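Local coordinates for putative phosphosugar isomerase (Silicibacter pomeroyi DSS-3, PDB 3FJ1), which is of unproven function but, as a protein with two SIS domains, probably binds phosphosugars and may act as an isomerase or aminotransferase, at residues A[10-24]-A[180-192]. Sequence-based numbering, arbitrary orientation. Where two conformers were deposited one is given.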
ATOM      1  N   ARG A  10     -16.089 -22.177   7.048  1.00 12.16           N
ATOM      2  CA  ARG A  10     -17.388 -22.295   6.369  1.00 12.14           C
ATOM      3  C   ARG A  10     -18.548 -21.839   7.249  1.00 11.87           C
ATOM      4  O   ARG A  10     -19.465 -21.196   6.760  1.00 11.39           O
ATOM      5  CB  ARG A  10     -17.652 -23.715   5.871  1.00 12.90           C
ATOM      6  CG  ARG A  10     -18.921 -23.827   5.005  1.00 13.06           C
ATOM      7  CD  ARG A  10     -18.797 -23.099   3.654  1.00 13.47           C
ATOM      8  NE  ARG A  10     -20.016 -22.380   3.309  1.00 13.82           N
ATOM      9  CZ  ARG A  10     -20.188 -21.688   2.182  1.00 13.60           C
ATOM     10  NH1 ARG A  10     -19.258 -21.691   1.237  1.00 13.87           N
ATOM     11  NH2 ARG A  10     -21.322 -21.053   1.971  1.00 14.24           N
ATOM     12  N   ARG A  11     -18.526 -22.194   8.531  1.00 12.01           N
ATOM     13  CA  ARG A  11     -19.580 -21.771   9.454  1.00 12.25           C
ATOM     14  C   ARG A  11     -19.676 -20.240   9.407  1.00 11.85           C
ATOM     15  O   ARG A  11     -20.754 -19.675   9.367  1.00 11.43           O
ATOM     16  CB  ARG A  11     -19.236 -22.142  10.899  1.00 12.79           C
ATOM     17  CG  ARG A  11     -19.218 -23.617  11.247  1.00 13.60           C
ATOM     18  CD  ARG A  11     -20.572 -24.133  11.451  1.00 14.24           C
ATOM     19  NE  ARG A  11     -20.593 -25.540  11.860  1.00 14.16           N
ATOM     20  CZ  ARG A  11     -21.660 -26.313  11.763  1.00 13.95           C
ATOM     21  NH1 ARG A  11     -22.776 -25.840  11.229  1.00 13.98           N
ATOM     22  NH2 ARG A  11     -21.596 -27.586  12.145  1.00 14.18           N
ATOM     23  N   GLU A  12     -18.520 -19.593   9.398  1.00 11.17           N
ATOM     24  CA  GLU A  12     -18.558 -18.163   9.488  0.50 10.31           C
ATOM     25  C   GLU A  12     -18.983 -17.534   8.151  1.00 10.77           C
ATOM     26  O   GLU A  12     -19.722 -16.553   8.163  1.00 10.41           O
ATOM     27  CB  GLU A  12     -17.300 -17.654  10.190  0.50  9.90           C
ATOM     28  CG  GLU A  12     -17.352 -18.158  11.649  0.50  9.02           C
ATOM     29  CD  GLU A  12     -16.140 -17.866  12.509  0.50  8.76           C
ATOM     30  OE1 GLU A  12     -15.273 -17.060  12.121  0.50  8.23           O
ATOM     31  OE2 GLU A  12     -16.081 -18.432  13.627  0.50  8.00           O
ATOM     32  N   ILE A  13     -18.607 -18.129   7.022  1.00 10.44           N
ATOM     33  CA  ILE A  13     -19.093 -17.680   5.721  1.00 10.48           C
ATOM     34  C   ILE A  13     -20.631 -17.803   5.660  1.00 10.94           C
ATOM     35  O   ILE A  13     -21.308 -16.897   5.129  1.00 12.30           O
ATOM     36  CB  ILE A  13     -18.440 -18.477   4.555  1.00 10.39           C
ATOM     37  CG1 ILE A  13     -16.949 -18.160   4.440  1.00 10.36           C
ATOM     38  CG2 ILE A  13     -19.147 -18.161   3.234  1.00 10.22           C
ATOM     39  CD1 ILE A  13     -16.151 -19.166   3.556  1.00  9.95           C
ATOM     40  N   ASP A  14     -21.197 -18.880   6.191  0.50 10.46           N
ATOM     41  CA  ASP A  14     -22.654 -19.051   6.153  0.50 10.76           C
ATOM     42  C   ASP A  14     -23.380 -18.128   7.141  0.50 11.13           C
ATOM     43  O   ASP A  14     -24.601 -17.965   7.064  0.50 11.77           O
ATOM     44  CB  ASP A  14     -23.032 -20.503   6.366  0.50  9.84           C
ATOM     45  CG  ASP A  14     -22.775 -21.340   5.138  0.50  9.57           C
ATOM     46  OD1 ASP A  14     -23.024 -20.835   4.027  0.50  8.90           O
ATOM     47  OD2 ASP A  14     -22.306 -22.486   5.277  0.50  8.59           O
ATOM     48  N   GLU A  15     -22.637 -17.565   8.085  1.00 11.45           N
ATOM     49  CA  GLU A  15     -23.195 -16.525   8.985  1.00 12.78           C
ATOM     50  C   GLU A  15     -23.063 -15.100   8.452  1.00 11.00           C
ATOM     51  O   GLU A  15     -23.635 -14.198   9.065  1.00  8.54           O
ATOM     52  CB  GLU A  15     -22.488 -16.538  10.353  1.00 14.42           C
ATOM     53  CG  GLU A  15     -22.682 -17.803  11.173  1.00 16.72           C
ATOM     54  CD  GLU A  15     -21.742 -17.952  12.382  1.00 17.68           C
ATOM     55  OE1 GLU A  15     -20.739 -17.206  12.491  1.00 20.84           O
ATOM     56  OE2 GLU A  15     -21.998 -18.878  13.228  1.00 21.70           O
ATOM     57  N   ILE A  16     -22.304 -14.880   7.353  1.00 10.86           N
ATOM     58  CA  ILE A  16     -22.100 -13.520   6.833  1.00 10.57           C
ATOM     59  C   ILE A  16     -23.412 -12.786   6.500  1.00 10.51           C
ATOM     60  O   ILE A  16     -23.610 -11.659   6.946  1.00 11.26           O
ATOM     61  CB  ILE A  16     -21.091 -13.457   5.639  1.00 10.43           C
ATOM     62  CG1 ILE A  16     -19.647 -13.687   6.106  1.00 10.46           C
ATOM     63  CG2 ILE A  16     -21.187 -12.095   4.862  1.00  9.89           C
ATOM     64  CD1 ILE A  16     -18.640 -13.970   4.961  1.00 10.21           C
ATOM     65  N   PRO A  17     -24.326 -13.407   5.740  1.00 10.60           N
ATOM     66  CA  PRO A  17     -25.582 -12.680   5.474  1.00 10.79           C
ATOM     67  C   PRO A  17     -26.368 -12.202   6.731  1.00 10.76           C
ATOM     68  O   PRO A  17     -26.812 -11.038   6.754  1.00 10.83           O
ATOM     69  CB  PRO A  17     -26.397 -13.689   4.659  1.00 10.78           C
ATOM     70  CG  PRO A  17     -25.351 -14.557   3.991  1.00 10.93           C
ATOM     71  CD  PRO A  17     -24.282 -14.700   5.032  1.00 10.65           C
ATOM     72  N   GLU A  18     -26.522 -13.051   7.764  1.00 10.31           N
ATOM     73  CA  GLU A  18     -27.246 -12.659   8.969  0.50  9.83           C
ATOM     74  C   GLU A  18     -26.472 -11.644   9.808  1.00  9.95           C
ATOM     75  O   GLU A  18     -27.077 -10.822  10.492  1.00  9.72           O
ATOM     76  CB  GLU A  18     -27.571 -13.874   9.852  0.50  9.80           C
ATOM     77  CG  GLU A  18     -28.796 -13.655  10.730  0.50  9.72           C
ATOM     78  CD  GLU A  18     -30.095 -13.684   9.927  0.50  9.55           C
ATOM     79  OE1 GLU A  18     -30.129 -14.430   8.928  0.50  9.72           O
ATOM     80  OE2 GLU A  18     -31.062 -12.972  10.287  0.50  9.21           O
ATOM     81  N   ALA A  19     -25.142 -11.728   9.775  1.00  9.55           N
ATOM     82  CA  ALA A  19     -24.296 -10.773  10.481  1.00  9.17           C
ATOM     83  C   ALA A  19     -24.546  -9.385   9.890  1.00  9.65           C
ATOM     84  O   ALA A  19     -24.733  -8.419  10.616  1.00  8.81           O
ATOM     85  CB  ALA A  19     -22.814 -11.144  10.340  1.00  9.35           C
ATOM     86  N   VAL A  20     -24.515  -9.280   8.559  1.00  7.79           N
ATOM     87  CA  VAL A  20     -24.846  -8.021   7.884  1.00  8.71           C
ATOM     88  C   VAL A  20     -26.255  -7.550   8.246  1.00  9.52           C
ATOM     89  O   VAL A  20     -26.487  -6.367   8.462  1.00  8.72           O
ATOM     90  CB  VAL A  20     -24.638  -8.151   6.348  1.00  8.24           C
ATOM     91  CG1 VAL A  20     -25.140  -6.919   5.618  1.00  6.68           C
ATOM     92  CG2 VAL A  20     -23.141  -8.403   6.041  1.00  8.69           C
ATOM     93  N   GLN A  21     -27.197  -8.483   8.325  1.00 10.39           N
ATOM     94  CA  GLN A  21     -28.562  -8.142   8.716  1.00 11.17           C
ATOM     95  C   GLN A  21     -28.595  -7.549  10.119  1.00 10.99           C
ATOM     96  O   GLN A  21     -29.268  -6.543  10.333  1.00 12.04           O
ATOM     97  CB  GLN A  21     -29.506  -9.348   8.632  1.00 12.32           C
ATOM     98  CG  GLN A  21     -30.982  -9.016   8.845  1.00 13.04           C
ATOM     99  CD  GLN A  21     -31.487  -8.039   7.814  1.00 14.27           C
ATOM    100  OE1 GLN A  21     -31.711  -6.858   8.115  1.00 16.49           O
ATOM    101  NE2 GLN A  21     -31.586  -8.483   6.580  1.00 13.73           N
ATOM    102  N   ARG A  22     -27.834  -8.122  11.045  1.00 10.55           N
ATOM    103  CA  ARG A  22     -27.798  -7.599  12.421  0.50 10.76           C
ATOM    104  C   ARG A  22     -27.200  -6.206  12.454  1.00 10.67           C
ATOM    105  O   ARG A  22     -27.694  -5.352  13.153  1.00 10.70           O
ATOM    106  CB  ARG A  22     -27.045  -8.528  13.377  0.50 10.75           C
ATOM    107  CG  ARG A  22     -27.796  -9.809  13.651  0.50 11.41           C
ATOM    108  CD  ARG A  22     -27.139 -10.651  14.717  0.50 11.34           C
ATOM    109  NE  ARG A  22     -27.664 -12.013  14.638  0.50 10.84           N
ATOM    110  CZ  ARG A  22     -27.177 -12.964  13.835  0.50 11.11           C
ATOM    111  NH1 ARG A  22     -26.151 -12.717  13.018  0.50  9.97           N
ATOM    112  NH2 ARG A  22     -27.727 -14.167  13.838  0.50 10.94           N
ATOM    113  N   LEU A  23     -26.145  -5.985  11.670  1.00 10.21           N
ATOM    114  CA  LEU A  23     -25.507  -4.674  11.578  1.00 10.02           C
ATOM    115  C   LEU A  23     -26.492  -3.649  10.988  1.00 10.16           C
ATOM    116  O   LEU A  23     -26.633  -2.569  11.508  1.00 10.34           O
ATOM    117  CB  LEU A  23     -24.221  -4.773  10.734  1.00  9.63           C
ATOM    118  CG  LEU A  23     -23.549  -3.440  10.424  1.00  9.90           C
ATOM    119  CD1 LEU A  23     -23.194  -2.662  11.696  1.00  8.95           C
ATOM    120  CD2 LEU A  23     -22.360  -3.750   9.530  1.00 10.36           C
ATOM    121  N   LEU A  24     -27.181  -4.013   9.917  1.00 10.83           N
ATOM    122  CA  LEU A  24     -28.192  -3.140   9.310  1.00 12.01           C
ATOM    123  C   LEU A  24     -29.298  -2.786  10.315  1.00 13.25           C
ATOM    124  O   LEU A  24     -29.692  -1.621  10.423  1.00 13.94           O
ATOM    125  CB  LEU A  24     -28.773  -3.775   8.051  1.00 12.28           C
ATOM    126  CG  LEU A  24     -27.887  -3.870   6.806  1.00 12.12           C
ATOM    127  CD1 LEU A  24     -28.409  -4.873   5.778  1.00 12.63           C
ATOM    128  CD2 LEU A  24     -27.678  -2.468   6.151  1.00 12.53           C
ATOM    129  N   LEU A 180     -27.279  -1.558   0.046  1.00  9.41           N
ATOM    130  CA  LEU A 180     -26.867  -2.024   1.386  1.00  9.47           C
ATOM    131  C   LEU A 180     -27.997  -2.830   2.037  1.00 10.49           C
ATOM    132  O   LEU A 180     -27.756  -3.893   2.634  1.00  9.96           O
ATOM    133  CB  LEU A 180     -26.486  -0.834   2.272  1.00  9.20           C
ATOM    134  CG  LEU A 180     -25.154  -0.153   1.939  1.00  9.35           C
ATOM    135  CD1 LEU A 180     -25.087   1.289   2.568  1.00  8.70           C
ATOM    136  CD2 LEU A 180     -23.914  -1.048   2.340  1.00  9.59           C
ATOM    137  N   GLY A 181     -29.212  -2.307   1.920  1.00 10.76           N
ATOM    138  CA  GLY A 181     -30.402  -2.942   2.482  1.00 11.67           C
ATOM    139  C   GLY A 181     -30.632  -4.344   1.958  1.00 12.30           C
ATOM    140  O   GLY A 181     -31.156  -5.206   2.667  1.00 12.57           O
ATOM    141  N   ASN A 182     -30.292  -4.565   0.697  1.00 12.69           N
ATOM    142  CA  ASN A 182     -30.426  -5.887   0.069  1.00 13.12           C
ATOM    143  C   ASN A 182     -29.212  -6.807   0.190  1.00 12.28           C
ATOM    144  O   ASN A 182     -29.243  -7.929  -0.322  1.00 11.74           O
ATOM    145  CB  ASN A 182     -30.752  -5.729  -1.410  1.00 14.07           C
ATOM    146  CG  ASN A 182     -32.128  -5.126  -1.638  1.00 14.86           C
ATOM    147  OD1 ASN A 182     -33.095  -5.506  -0.975  1.00 15.74           O
ATOM    148  ND2 ASN A 182     -32.208  -4.156  -2.550  1.00 15.41           N
ATOM    149  N   LEU A 183     -28.148  -6.366   0.866  1.00 12.17           N
ATOM    150  CA  LEU A 183     -26.942  -7.173   0.954  1.00 11.64           C
ATOM    151  C   LEU A 183     -27.091  -8.570   1.537  1.00 11.73           C
ATOM    152  O   LEU A 183     -26.429  -9.465   1.047  1.00 11.13           O
ATOM    153  CB  LEU A 183     -25.805  -6.459   1.681  1.00 12.49           C
ATOM    154  CG  LEU A 183     -24.877  -5.610   0.818  1.00 12.78           C
ATOM    155  CD1 LEU A 183     -23.833  -4.915   1.740  1.00 13.13           C
ATOM    156  CD2 LEU A 183     -24.200  -6.429  -0.289  1.00 12.34           C
ATOM    157  N   PRO A 184     -27.874  -8.745   2.613  1.00 11.31           N
ATOM    158  CA  PRO A 184     -28.042 -10.112   3.117  1.00 12.12           C
ATOM    159  C   PRO A 184     -28.492 -11.097   2.015  1.00 12.53           C
ATOM    160  O   PRO A 184     -27.937 -12.171   1.919  1.00 13.10           O
ATOM    161  CB  PRO A 184     -29.085  -9.947   4.204  1.00 11.93           C
ATOM    162  CG  PRO A 184     -28.857  -8.523   4.715  1.00 11.74           C
ATOM    163  CD  PRO A 184     -28.550  -7.745   3.480  1.00 11.62           C
ATOM    164  N   GLU A 185     -29.429 -10.682   1.165  1.00 12.86           N
ATOM    165  CA  GLU A 185     -29.894 -11.513   0.037  1.00 14.16           C
ATOM    166  C   GLU A 185     -28.758 -11.769  -0.947  1.00 12.23           C
ATOM    167  O   GLU A 185     -28.494 -12.915  -1.320  1.00 10.91           O
ATOM    168  CB  GLU A 185     -31.064 -10.836  -0.703  1.00 15.33           C
ATOM    169  CG  GLU A 185     -31.680 -11.651  -1.833  1.00 17.18           C
ATOM    170  CD  GLU A 185     -32.797 -10.938  -2.599  1.00 17.96           C
ATOM    171  OE1 GLU A 185     -32.636  -9.775  -3.023  1.00 20.51           O
ATOM    172  OE2 GLU A 185     -33.844 -11.581  -2.816  1.00 20.47           O
ATOM    173  N   THR A 186     -28.114 -10.686  -1.387  1.00 10.90           N
ATOM    174  CA  THR A 186     -27.019 -10.739  -2.341  1.00 10.29           C
ATOM    175  C   THR A 186     -25.910 -11.642  -1.826  1.00  9.97           C
ATOM    176  O   THR A 186     -25.378 -12.475  -2.577  1.00  9.45           O
ATOM    177  CB  THR A 186     -26.467  -9.312  -2.605  1.00  9.87           C
ATOM    178  OG1 THR A 186     -27.524  -8.476  -3.097  1.00  9.81           O
ATOM    179  CG2 THR A 186     -25.326  -9.319  -3.657  1.00  9.78           C
ATOM    180  N   LEU A 187     -25.553 -11.482  -0.544  1.00  8.84           N
ATOM    181  CA  LEU A 187     -24.413 -12.222   0.015  1.00  9.24           C
ATOM    182  C   LEU A 187     -24.747 -13.671   0.267  1.00  9.01           C
ATOM    183  O   LEU A 187     -23.863 -14.541   0.166  1.00  9.81           O
ATOM    184  CB  LEU A 187     -23.854 -11.549   1.273  1.00  8.80           C
ATOM    185  CG  LEU A 187     -23.306 -10.126   1.007  1.00  8.72           C
ATOM    186  CD1 LEU A 187     -22.715  -9.514   2.295  1.00  9.86           C
ATOM    187  CD2 LEU A 187     -22.281 -10.079  -0.136  1.00  8.39           C
ATOM    188  N   ALA A 188     -26.014 -13.937   0.559  1.00  9.67           N
ATOM    189  CA  ALA A 188     -26.474 -15.318   0.706  1.00  9.95           C
ATOM    190  C   ALA A 188     -26.223 -16.034  -0.629  1.00 10.52           C
ATOM    191  O   ALA A 188     -25.616 -17.102  -0.660  1.00 11.64           O
ATOM    192  CB  ALA A 188     -27.934 -15.369   1.075  1.00  9.87           C
ATOM    193  N   ALA A 189     -26.685 -15.418  -1.726  1.00 10.83           N
ATOM    194  CA  ALA A 189     -26.487 -15.934  -3.075  1.00 10.42           C
ATOM    195  C   ALA A 189     -25.002 -16.112  -3.367  1.00 11.50           C
ATOM    196  O   ALA A 189     -24.545 -17.198  -3.780  1.00  9.50           O
ATOM    197  CB  ALA A 189     -27.147 -14.997  -4.077  1.00 11.12           C
ATOM    198  N   ALA A 190     -24.207 -15.036  -3.129  1.00  9.87           N
ATOM    199  CA  ALA A 190     -22.771 -15.111  -3.318  1.00 10.10           C
ATOM    200  C   ALA A 190     -22.073 -16.256  -2.572  1.00 10.37           C
ATOM    201  O   ALA A 190     -21.103 -16.820  -3.070  1.00 10.74           O
ATOM    202  CB  ALA A 190     -22.122 -13.744  -2.903  1.00  9.10           C
ATOM    203  N   SER A 191     -22.544 -16.595  -1.372  1.00 10.27           N
ATOM    204  CA  SER A 191     -21.911 -17.636  -0.585  1.00 11.17           C
ATOM    205  C   SER A 191     -22.190 -19.026  -1.171  1.00 12.22           C
ATOM    206  O   SER A 191     -21.543 -19.982  -0.782  1.00 12.45           O
ATOM    207  CB  SER A 191     -22.388 -17.597   0.863  1.00 10.96           C
ATOM    208  OG  SER A 191     -23.753 -17.967   0.982  1.00 11.16           O
ATOM    209  N   ARG A 192     -23.162 -19.128  -2.073  1.00 12.96           N
ATOM    210  CA  ARG A 192     -23.498 -20.415  -2.712  1.00 15.41           C
ATOM    211  C   ARG A 192     -22.677 -20.671  -4.005  1.00 14.67           C
ATOM    212  O   ARG A 192     -22.953 -21.628  -4.750  1.00 16.65           O
ATOM    213  CB  ARG A 192     -25.013 -20.484  -2.964  1.00 16.25           C
ATOM    214  CG  ARG A 192     -25.839 -20.488  -1.658  1.00 17.80           C
ATOM    215  CD  ARG A 192     -27.362 -20.757  -1.885  1.00 19.35           C
ATOM    216  NE  ARG A 192     -28.089 -19.584  -2.408  1.00 21.11           N
ATOM    217  CZ  ARG A 192     -28.733 -18.658  -1.669  1.00 22.49           C
ATOM    218  NH1 ARG A 192     -28.822 -18.757  -0.327  1.00 23.52           N
ATOM    219  NH2 ARG A 192     -29.348 -17.626  -2.270  1.00 22.08           N
TER
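P17 and P184 mark where helix 10-24 and helix 183-191 come closest, their CA atoms 4.3 Å apart; the axes run almost exactly antiparallel, at 175°. Helix 10-24 is kinked at P17, whose nitrogen carries no hydrogen to bond the preceding turn. P184 enters as a knob among P17, V20, Q21 and L24, its CD 3.7 Å from the CD1 methyl of L24, which reaches in toward the ring. In return, CG of P17 packs on the backbone of A188, 3.6 Å from its N. Deeper in, CD1 of L187 touches I16 CG2 and V20 CG2, both at 3.9 Å. R10 leaves its helix with CG anti to the backbone N (chi1 -173°), then bends at chi2 and chi3, bringing NH2 to S191 O (3.0 Å, 164°), above the carbonyl plane. In the conformer modelled, D14 is gripped side-on by NE and NH2. S318 OG bonds both R10 NH1 and S191 O. Shortened to an alanine, R10 would probably leave S191 O with one donor fewer and D14 without its countercharge. Mainly apolar packing thus joins helix 8-41 to helices 174-181 and 183-191, and R10 adds a directional bond to a backbone carbonyl near the C-terminal end of segment 180-192.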